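Local coordinates for heme-binding protein A / AI-2 binding protein A (Helicobacter pylori SS1, PDB 6OFQ) that binds peptides such as STSA in the periplasm and probably delivers them to an ABC transporter for uptake, at residues Val100-Trp108 with Lys207-Phe216; Lys221-Lys229 with Leu240-Ile248. One frame throughout, in Å; residues are numbered along the deposited sequence.

Contact 1 comes first along the chain and closes before contact 2 opens; their centres lie about 15 Å apart, on the same side of the chain's centre. They share one mixed five-stranded sheet. In contact 1 the loop 100-108, which follows strand 91-96 of a separate antiparallel sheet, packs on 207-216, whose end begins an outermost strand, 214-220. Contact 2 then pairs strand 224-229 with 242-247, the next two strands inward. The two contacts meet directly: Lys215 N lies 2.7 Å from Leu228 O, probably a hydrogen bond. Contact 1 thus joins the loop to the edge of the mixed sheet, and contact 2 continues that sheet inward, in this type II periplasmic binding protein of solute-binding family 5.

Contact 1 of 2, residues Val100-Trp108 with Lys207-Phe216; sequences VYFHQTKYW and KPVGTGPFKF
His103 N donates to Gly210 O (2.9 Å) where the irregular segment 100-108 comes nearest to the loop that leads into strand 214-220. The His103 ring then reaches into the bend of 207-216: Gly210 O sits over one face and Lys215 CB over the other, 3.6 Å from the ring centroid. Its NE2 donates almost straight (172°) to Gly212 O at 3.0 Å, within the ring plane, while a water links ND1 to Pro208 O and Phe216 N. Histidine suits this place because both ring nitrogens find partners. At the type I turn Thr105-Trp108, Tyr107 CG stands between its backbone N and carbonyl carbon (chi1 51°), which places the ring between Thr105 OG1 on one face and Lys207 CB on the opposite one. The Tyr107 OH donates to Pro208 O at 2.7 Å. Val209 offers a short branched side chain to two aromatic residues, its CG1 lying 3.7 Å from both Phe102 CB and Trp108 CD1. Thr211 CG2 covers a Phe102 face and touches Val100, while Thr211 OG1 bonds Asp63. Helix 189-197 packs against Tyr107, Trp108 and Val209, helix 52-61 meets His103 and Phe216, and strand 75-85 borders Val100.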
loop_
_atom_site.group_PDB
_atom_site.type_symbol
_atom_site.label_atom_id
_atom_site.label_comp_id
_atom_site.label_asym_id
_atom_site.label_seq_id
_atom_site.Cartn_x
_atom_site.Cartn_y
_atom_site.Cartn_z
ATOM N N VAL A 100 -21.240 -13.009 -13.396
ATOM C CA VAL A 100 -20.121 -13.197 -12.462
ATOM C C VAL A 100 -20.790 -13.650 -11.184
ATOM O O VAL A 100 -21.739 -13.044 -10.672
ATOM C CB VAL A 100 -19.452 -11.841 -12.218
ATOM C CG1 VAL A 100 -18.416 -11.958 -11.099
ATOM C CG2 VAL A 100 -18.887 -11.277 -13.504
ATOM N N TYR A 101 -20.199 -14.668 -10.546
ATOM C CA TYR A 101 -20.702 -15.196 -9.309
ATOM C C TYR A 101 -19.694 -15.004 -8.177
ATOM O O TYR A 101 -18.479 -15.163 -8.416
ATOM C CB TYR A 101 -21.062 -16.683 -9.454
ATOM C CG TYR A 101 -22.292 -16.818 -10.354
ATOM C CD1 TYR A 101 -23.544 -16.715 -9.783
ATOM C CD2 TYR A 101 -22.193 -16.945 -11.722
ATOM C CE1 TYR A 101 -24.706 -16.688 -10.519
ATOM C CE2 TYR A 101 -23.342 -16.909 -12.497
ATOM C CZ TYR A 101 -24.564 -16.778 -11.884
ATOM O OH TYR A 101 -25.742 -16.756 -12.598
ATOM N N PHE A 102 -20.210 -14.771 -6.972
ATOM C CA PHE A 102 -19.386 -14.786 -5.783
ATOM C C PHE A 102 -18.965 -16.215 -5.426
ATOM O O PHE A 102 -19.682 -17.172 -5.692
ATOM C CB PHE A 102 -20.073 -14.117 -4.604
ATOM C CG PHE A 102 -20.098 -12.613 -4.683
ATOM C CD1 PHE A 102 -19.018 -11.869 -4.276
ATOM C CD2 PHE A 102 -21.236 -11.995 -5.215
ATOM C CE1 PHE A 102 -19.043 -10.475 -4.360
ATOM C CE2 PHE A 102 -21.255 -10.606 -5.287
ATOM C CZ PHE A 102 -20.214 -9.856 -4.792
ATOM N N HIS A 103 -17.830 -16.298 -4.736
ATOM C CA HIS A 103 -17.323 -17.620 -4.314
ATOM C C HIS A 103 -18.322 -18.418 -3.475
ATOM O O HIS A 103 -19.078 -17.863 -2.712
ATOM C CB HIS A 103 -16.122 -17.429 -3.407
ATOM C CG HIS A 103 -15.012 -16.697 -4.074
ATOM N ND1 HIS A 103 -14.199 -15.847 -3.373
ATOM C CD2 HIS A 103 -14.569 -16.704 -5.345
ATOM C CE1 HIS A 103 -13.327 -15.304 -4.202
ATOM N NE2 HIS A 103 -13.507 -15.825 -5.401
ATOM N N GLN A 104 -18.230 -19.736 -3.572
ATOM C CA GLN A 104 -18.906 -20.584 -2.584
ATOM C C GLN A 104 -17.829 -21.248 -1.708
ATOM O O GLN A 104 -16.843 -21.697 -2.275
ATOM C CB GLN A 104 -19.701 -21.647 -3.321
ATOM C CG GLN A 104 -20.974 -21.094 -3.966
ATOM C CD GLN A 104 -21.541 -22.106 -4.955
ATOM O OE1 GLN A 104 -20.945 -22.315 -6.007
ATOM N NE2 GLN A 104 -22.597 -22.846 -4.558
ATOM N N THR A 105 -18.059 -21.287 -0.406
ATOM C CA THR A 105 -17.098 -21.835 0.533
ATOM C C THR A 105 -17.900 -22.664 1.531
ATOM O O THR A 105 -19.148 -22.603 1.519
ATOM C CB THR A 105 -16.429 -20.686 1.283
ATOM O OG1 THR A 105 -17.427 -20.018 2.057
ATOM C CG2 THR A 105 -15.686 -19.696 0.360
ATOM N N LYS A 106 -17.222 -23.173 2.555
ATOM C CA LYS A 106 -17.991 -23.911 3.580
ATOM C C LYS A 106 -18.912 -23.017 4.403
ATOM O O LYS A 106 -19.923 -23.467 4.976
ATOM C CB LYS A 106 -17.012 -24.719 4.445
ATOM C CG LYS A 106 -16.345 -23.959 5.560
ATOM C CD LYS A 106 -15.456 -24.905 6.381
ATOM C CE LYS A 106 -14.497 -24.163 7.296
ATOM N NZ LYS A 106 -13.980 -25.001 8.423
ATOM N N TYR A 107 -18.625 -21.718 4.493
ATOM C CA TYR A 107 -19.341 -20.764 5.311
ATOM C C TYR A 107 -20.393 -19.930 4.531
ATOM O O TYR A 107 -21.112 -19.115 5.123
ATOM C CB TYR A 107 -18.408 -19.867 6.107
ATOM C CG TYR A 107 -17.331 -19.220 5.251
ATOM C CD1 TYR A 107 -17.591 -18.035 4.572
ATOM C CD2 TYR A 107 -16.073 -19.776 5.177
ATOM C CE1 TYR A 107 -16.617 -17.463 3.794
ATOM C CE2 TYR A 107 -15.075 -19.153 4.470
ATOM C CZ TYR A 107 -15.352 -18.006 3.741
ATOM O OH TYR A 107 -14.336 -17.447 2.990
ATOM N N TRP A 108 -20.321 -20.014 3.221
ATOM C CA TRP A 108 -21.222 -19.329 2.306
ATOM C C TRP A 108 -21.507 -20.255 1.127
ATOM O O TRP A 108 -20.779 -20.364 0.132
ATOM C CB TRP A 108 -20.658 -17.944 1.919
ATOM C CG TRP A 108 -21.534 -17.242 0.927
ATOM C CD1 TRP A 108 -21.250 -16.899 -0.343
ATOM C CD2 TRP A 108 -22.860 -16.738 1.153
ATOM N NE1 TRP A 108 -22.284 -16.230 -0.947
ATOM C CE2 TRP A 108 -23.278 -16.095 -0.035
ATOM C CE3 TRP A 108 -23.731 -16.782 2.238
ATOM C CZ2 TRP A 108 -24.533 -15.519 -0.144
ATOM C CZ3 TRP A 108 -24.976 -16.248 2.125
ATOM C CH2 TRP A 108 -25.346 -15.591 0.947
ATOM N N LYS A 207 -13.995 -14.079 7.144
ATOM C CA LYS A 207 -14.326 -15.223 6.300
ATOM C C LYS A 207 -14.882 -14.627 5.004
ATOM O O LYS A 207 -16.085 -14.407 4.871
ATOM C CB LYS A 207 -15.324 -16.140 7.038
ATOM C CG LYS A 207 -14.681 -16.872 8.210
ATOM C CD LYS A 207 -15.738 -17.640 8.992
ATOM C CE LYS A 207 -15.049 -18.229 10.217
ATOM N NZ LYS A 207 -15.960 -18.818 11.251
ATOM N N PRO A 208 -14.007 -14.234 4.066
ATOM C CA PRO A 208 -14.418 -13.338 3.014
ATOM C C PRO A 208 -15.068 -14.034 1.852
ATOM O O PRO A 208 -14.799 -15.183 1.573
ATOM C CB PRO A 208 -13.082 -12.695 2.619
ATOM C CG PRO A 208 -12.053 -13.799 2.823
ATOM C CD PRO A 208 -12.537 -14.423 4.116
ATOM N N VAL A 209 -15.891 -13.287 1.097
ATOM C CA VAL A 209 -16.503 -13.693 -0.132
ATOM C C VAL A 209 -16.274 -12.679 -1.252
ATOM O O VAL A 209 -16.672 -11.544 -1.082
ATOM C CB VAL A 209 -18.015 -13.946 0.104
ATOM C CG1 VAL A 209 -18.716 -14.290 -1.198
ATOM C CG2 VAL A 209 -18.213 -15.097 1.099
ATOM N N GLY A 210 -15.621 -13.104 -2.314
ATOM C CA GLY A 210 -15.289 -12.193 -3.436
ATOM C C GLY A 210 -15.626 -12.837 -4.751
ATOM O O GLY A 210 -16.252 -13.904 -4.816
ATOM N N THR A 211 -15.158 -12.241 -5.829
ATOM C CA THR A 211 -15.293 -12.766 -7.177
ATOM C C THR A 211 -13.995 -13.156 -7.864
ATOM O O THR A 211 -14.021 -13.583 -9.005
ATOM C CB THR A 211 -16.000 -11.748 -8.083
ATOM O OG1 THR A 211 -15.257 -10.531 -8.128
ATOM C CG2 THR A 211 -17.405 -11.417 -7.637
ATOM N N GLY A 212 -12.869 -12.970 -7.179
ATOM C CA GLY A 212 -11.588 -13.104 -7.826
ATOM C C GLY A 212 -11.120 -14.490 -8.148
ATOM O O GLY A 212 -11.828 -15.476 -7.878
ATOM N N PRO A 213 -9.891 -14.592 -8.647
ATOM C CA PRO A 213 -9.441 -15.856 -9.215
ATOM C C PRO A 213 -9.092 -16.902 -8.164
ATOM O O PRO A 213 -8.847 -18.044 -8.562
ATOM C CB PRO A 213 -8.217 -15.466 -10.023
ATOM C CG PRO A 213 -7.786 -14.144 -9.484
ATOM C CD PRO A 213 -9.035 -13.455 -9.005
ATOM N N PHE A 214 -8.925 -16.492 -6.911
ATOM C CA PHE A 214 -8.811 -17.406 -5.772
ATOM C C PHE A 214 -9.871 -17.163 -4.735
ATOM O O PHE A 214 -10.344 -16.049 -4.598
ATOM C CB PHE A 214 -7.410 -17.293 -5.134
ATOM C CG PHE A 214 -6.286 -17.656 -6.057
ATOM C CD1 PHE A 214 -5.700 -16.674 -6.841
ATOM C CD2 PHE A 214 -5.811 -18.959 -6.158
ATOM C CE1 PHE A 214 -4.689 -17.002 -7.705
ATOM C CE2 PHE A 214 -4.781 -19.305 -7.008
ATOM C CZ PHE A 214 -4.226 -18.306 -7.785
ATOM N N LYS A 215 -10.192 -18.224 -3.993
ATOM C CA LYS A 215 -11.118 -18.086 -2.892
ATOM C C LYS A 215 -10.447 -18.467 -1.591
ATOM O O LYS A 215 -9.437 -19.191 -1.599
ATOM C CB LYS A 215 -12.387 -18.896 -3.113
ATOM C CG LYS A 215 -12.113 -20.377 -3.222
ATOM C CD LYS A 215 -13.366 -21.073 -3.739
ATOM C CE LYS A 215 -13.018 -22.529 -4.011
ATOM N NZ LYS A 215 -14.325 -23.107 -4.401
ATOM N N PHE A 216 -10.963 -17.941 -0.494
ATOM C CA PHE A 216 -10.431 -18.218 0.844
ATOM C C PHE A 216 -10.732 -19.651 1.305
ATOM O O PHE A 216 -11.861 -20.099 1.088
ATOM C CB PHE A 216 -11.101 -17.242 1.797
ATOM C CG PHE A 216 -10.740 -17.359 3.230
ATOM C CD1 PHE A 216 -11.373 -18.263 4.064
ATOM C CD2 PHE A 216 -9.831 -16.492 3.797
ATOM C CE1 PHE A 216 -11.066 -18.346 5.426
ATOM C CE2 PHE A 216 -9.574 -16.512 5.162
ATOM C CZ PHE A 216 -10.187 -17.430 5.952
HETATM O O HOH W 1 -13.314 -16.326 -0.675
HETATM O O HOH W 2 -14.759 -23.680 -1.549
#

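Contact 2 of 2, residues Lys221-Lys229 with Leu240-Ile248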
loop_
_atom_site.group_PDB
_atom_site.type_symbol
_atom_site.label_atom_id
_atom_site.label_comp_id
_atom_site.label_asym_id
_atom_site.label_seq_id
_atom_site.Cartn_x
_atom_site.Cartn_y
_atom_site.Cartn_z
ATOM N N LYS A 221 -3.918 -17.150 12.213
ATOM C CA LYS A 221 -3.279 -15.898 12.538
ATOM C C LYS A 221 -1.784 -16.088 12.755
ATOM O O LYS A 221 -1.373 -17.046 13.419
ATOM C CB LYS A 221 -3.953 -15.331 13.794
ATOM C CG LYS A 221 -3.732 -13.859 14.079
ATOM C CD LYS A 221 -4.074 -13.576 15.535
ATOM C CE LYS A 221 -3.231 -12.426 16.068
ATOM N NZ LYS A 221 -4.077 -11.565 16.931
ATOM N N ASP A 222 -0.976 -15.220 12.144
ATOM C CA ASP A 222 0.475 -15.195 12.301
ATOM C C ASP A 222 1.153 -16.466 11.816
ATOM O O ASP A 222 2.332 -16.713 12.109
ATOM C CB ASP A 222 0.883 -14.804 13.755
ATOM C CG ASP A 222 0.317 -13.477 14.161
ATOM O OD1 ASP A 222 0.243 -12.607 13.283
ATOM O OD2 ASP A 222 -0.108 -13.285 15.329
ATOM N N GLU A 223 0.456 -17.322 11.060
ATOM C CA GLU A 223 1.000 -18.572 10.570
ATOM C C GLU A 223 0.826 -18.749 9.061
ATOM O O GLU A 223 1.789 -18.722 8.297
ATOM C CB GLU A 223 0.378 -19.723 11.362
ATOM C CG GLU A 223 0.763 -21.159 11.057
ATOM C CD GLU A 223 -0.321 -22.087 11.630
ATOM O OE1 GLU A 223 -0.891 -22.871 10.815
ATOM O OE2 GLU A 223 -0.608 -21.943 12.864
ATOM N N LYS A 224 -0.411 -18.933 8.610
ATOM C CA LYS A 224 -0.635 -19.122 7.179
ATOM C C LYS A 224 -2.072 -18.816 6.794
ATOM O O LYS A 224 -3.006 -18.927 7.607
ATOM C CB LYS A 224 -0.314 -20.552 6.709
ATOM C CG LYS A 224 -1.220 -21.633 7.280
ATOM C CD LYS A 224 -0.816 -23.055 6.941
ATOM C CE LYS A 224 -1.794 -24.077 7.478
ATOM N NZ LYS A 224 -1.189 -25.394 7.125
ATOM N N ILE A 225 -2.230 -18.399 5.521
ATOM C CA ILE A 225 -3.512 -18.318 4.826
ATOM C C ILE A 225 -3.448 -19.275 3.649
ATOM O O ILE A 225 -2.422 -19.337 2.910
ATOM C CB ILE A 225 -3.692 -16.876 4.323
ATOM C CG1 ILE A 225 -3.884 -15.968 5.542
ATOM C CG2 ILE A 225 -4.846 -16.799 3.330
ATOM C CD1 ILE A 225 -3.485 -14.530 5.239
ATOM N N ILE A 226 -4.553 -19.995 3.415
ATOM C CA ILE A 226 -4.664 -20.873 2.268
ATOM C C ILE A 226 -5.724 -20.335 1.329
ATOM O O ILE A 226 -6.852 -20.044 1.772
ATOM C CB ILE A 226 -5.005 -22.344 2.660
ATOM C CG1 ILE A 226 -3.864 -22.936 3.489
ATOM C CG2 ILE A 226 -5.290 -23.185 1.428
ATOM C CD1 ILE A 226 -4.141 -24.320 4.036
ATOM N N LEU A 227 -5.329 -20.143 0.076
ATOM C CA LEU A 227 -6.188 -19.729 -1.033
ATOM C C LEU A 227 -6.317 -20.899 -1.991
ATOM O O LEU A 227 -5.306 -21.538 -2.319
ATOM C CB LEU A 227 -5.594 -18.537 -1.807
ATOM C CG LEU A 227 -5.277 -17.356 -0.902
ATOM C CD1 LEU A 227 -4.536 -16.273 -1.713
ATOM C CD2 LEU A 227 -6.488 -16.775 -0.188
ATOM N N LEU A 228 -7.514 -21.123 -2.521
ATOM C CA LEU A 228 -7.726 -22.126 -3.545
ATOM C C LEU A 228 -8.169 -21.505 -4.855
ATOM O O LEU A 228 -8.914 -20.493 -4.824
ATOM C CB LEU A 228 -8.772 -23.111 -3.000
ATOM C CG LEU A 228 -8.428 -23.876 -1.727
ATOM C CD1 LEU A 228 -9.589 -24.662 -1.155
ATOM C CD2 LEU A 228 -7.218 -24.761 -2.059
ATOM N N LYS A 229 -7.838 -22.121 -5.982
ATOM C CA LYS A 229 -8.335 -21.632 -7.232
ATOM C C LYS A 229 -9.830 -21.505 -7.265
ATOM O O LYS A 229 -10.549 -22.413 -6.890
ATOM C CB LYS A 229 -7.808 -22.495 -8.372
ATOM C CG LYS A 229 -8.315 -22.196 -9.776
ATOM C CD LYS A 229 -7.572 -23.063 -10.766
ATOM C CE LYS A 229 -8.144 -22.924 -12.140
ATOM N NZ LYS A 229 -7.314 -23.537 -13.212
ATOM N N LEU A 240 -2.413 -21.830 -10.926
ATOM C CA LEU A 240 -2.186 -22.590 -9.717
ATOM C C LEU A 240 -3.460 -23.128 -9.107
ATOM O O LEU A 240 -4.518 -22.464 -9.110
ATOM C CB LEU A 240 -1.494 -21.684 -8.684
ATOM C CG LEU A 240 -0.068 -21.307 -9.054
ATOM C CD1 LEU A 240 0.363 -20.058 -8.298
ATOM C CD2 LEU A 240 0.928 -22.446 -8.800
ATOM N N ASP A 241 -3.414 -24.286 -8.460
ATOM C CA ASP A 241 -4.547 -24.818 -7.739
ATOM C C ASP A 241 -4.693 -24.217 -6.343
ATOM O O ASP A 241 -5.781 -24.196 -5.797
ATOM C CB ASP A 241 -4.396 -26.357 -7.539
ATOM C CG ASP A 241 -4.344 -27.087 -8.857
ATOM O OD1 ASP A 241 -5.189 -26.774 -9.714
ATOM O OD2 ASP A 241 -3.332 -27.802 -9.120
ATOM N N LYS A 242 -3.577 -23.867 -5.741
ATOM C CA LYS A 242 -3.548 -23.484 -4.349
ATOM C C LYS A 242 -2.377 -22.524 -4.110
ATOM O O LYS A 242 -1.313 -22.693 -4.671
ATOM C CB LYS A 242 -3.440 -24.766 -3.487
ATOM C CG LYS A 242 -3.281 -24.594 -2.007
ATOM C CD LYS A 242 -3.430 -26.017 -1.418
ATOM C CE LYS A 242 -2.832 -26.175 -0.055
ATOM N NZ LYS A 242 -3.078 -27.599 0.364
ATOM N N VAL A 243 -2.563 -21.571 -3.200
ATOM C CA VAL A 243 -1.500 -20.753 -2.702
ATOM C C VAL A 243 -1.532 -20.789 -1.174
ATOM O O VAL A 243 -2.561 -20.522 -0.566
ATOM C CB VAL A 243 -1.586 -19.285 -3.182
ATOM C CG1 VAL A 243 -0.417 -18.473 -2.625
ATOM C CG2 VAL A 243 -1.670 -19.213 -4.701
ATOM N N VAL A 244 -0.391 -21.113 -0.588
ATOM C CA VAL A 244 -0.195 -21.037 0.852
ATOM C C VAL A 244 0.627 -19.774 1.086
ATOM O O VAL A 244 1.769 -19.679 0.643
ATOM C CB VAL A 244 0.460 -22.298 1.414
ATOM C CG1 VAL A 244 0.504 -22.225 2.916
ATOM C CG2 VAL A 244 -0.258 -23.555 1.015
ATOM N N VAL A 245 0.059 -18.849 1.850
ATOM C CA VAL A 245 0.726 -17.602 2.191
ATOM C C VAL A 245 1.184 -17.756 3.639
ATOM O O VAL A 245 0.347 -17.681 4.552
ATOM C CB VAL A 245 -0.208 -16.384 2.020
ATOM C CG1 VAL A 245 0.501 -15.085 2.424
ATOM C CG2 VAL A 245 -0.700 -16.300 0.591
ATOM N N ARG A 246 2.493 -17.984 3.807
ATOM C CA ARG A 246 3.064 -18.191 5.120
ATOM C C ARG A 246 3.651 -16.912 5.681
ATOM O O ARG A 246 4.249 -16.078 4.995
ATOM C CB ARG A 246 4.178 -19.231 5.031
ATOM C CG ARG A 246 3.655 -20.635 4.714
ATOM C CD ARG A 246 4.625 -21.802 4.927
ATOM N NE ARG A 246 5.116 -21.772 6.294
ATOM C CZ ARG A 246 6.237 -22.364 6.719
ATOM N NH1 ARG A 246 6.939 -23.095 5.894
ATOM N NH2 ARG A 246 6.638 -22.189 7.991
ATOM N N THR A 247 3.513 -16.787 6.995
ATOM C CA THR A 247 4.212 -15.779 7.782
ATOM C C THR A 247 5.413 -16.368 8.488
ATOM O O THR A 247 5.230 -17.238 9.320
ATOM C CB THR A 247 3.279 -15.084 8.776
ATOM O OG1 THR A 247 2.167 -14.444 8.093
ATOM C CG2 THR A 247 4.003 -14.003 9.571
ATOM N N ILE A 248 6.612 -15.942 8.110
ATOM C CA ILE A 248 7.893 -16.389 8.719
ATOM C C ILE A 248 8.594 -15.089 9.030
ATOM O O ILE A 248 9.174 -14.427 8.175
ATOM C CB ILE A 248 8.733 -17.188 7.700
ATOM C CG1 ILE A 248 7.959 -18.424 7.281
ATOM C CG2 ILE A 248 10.095 -17.573 8.299
ATOM C CD1 ILE A 248 8.634 -19.304 6.268
HETATM O O HOH W 3 3.733 -20.681 8.309
HETATM O O HOH W 4 -5.053 -25.346 -12.128
#
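Leu227 and Val243 exchange two backbone hydrogen bonds, each 2.9 Å from N to O, and Ile225 and Val245 exchange another two. Between these hydrogen-bonded pairs, Ile226 faces Val244 as a non-hydrogen-bonded pair. Lys242 lies alongside Leu228 on the face they share with Ile226 and Val244. Its CB lies 4.0 Å from Leu228 CD2; CG, opposite the backbone N (chi1 175°), comes to 3.9 Å from the same methyl, and CD stays beside it. CE then reaches Ile226 CG2 at 4.1 Å, so the aliphatic stem covers apolar neighbours and carries NZ beyond them. The strands form an antiparallel ladder, 169° between their directions, within a mixed sheet; on the other edge of strand 224-229, toward strand 214-220, Glu223 and Lys224 face Asn220 in a classic beta bulge. Beta-branched Ile225, Val243 and Val245 suit the extended backbone, and with Leu227 they make the other, buried face, where helix 52-61 packs on Leu227 and Val245. Next to Glu223, a water bridges its O and Arg246 NE, while Arg246 NH1 forms a salt bridge with Glu262. Near the far end, another water joins Lys229 NZ to Asp241 OD1; Lys229 NZ also bonds Ala238 O, and Asp241 OD2 accepts from Gly31 N.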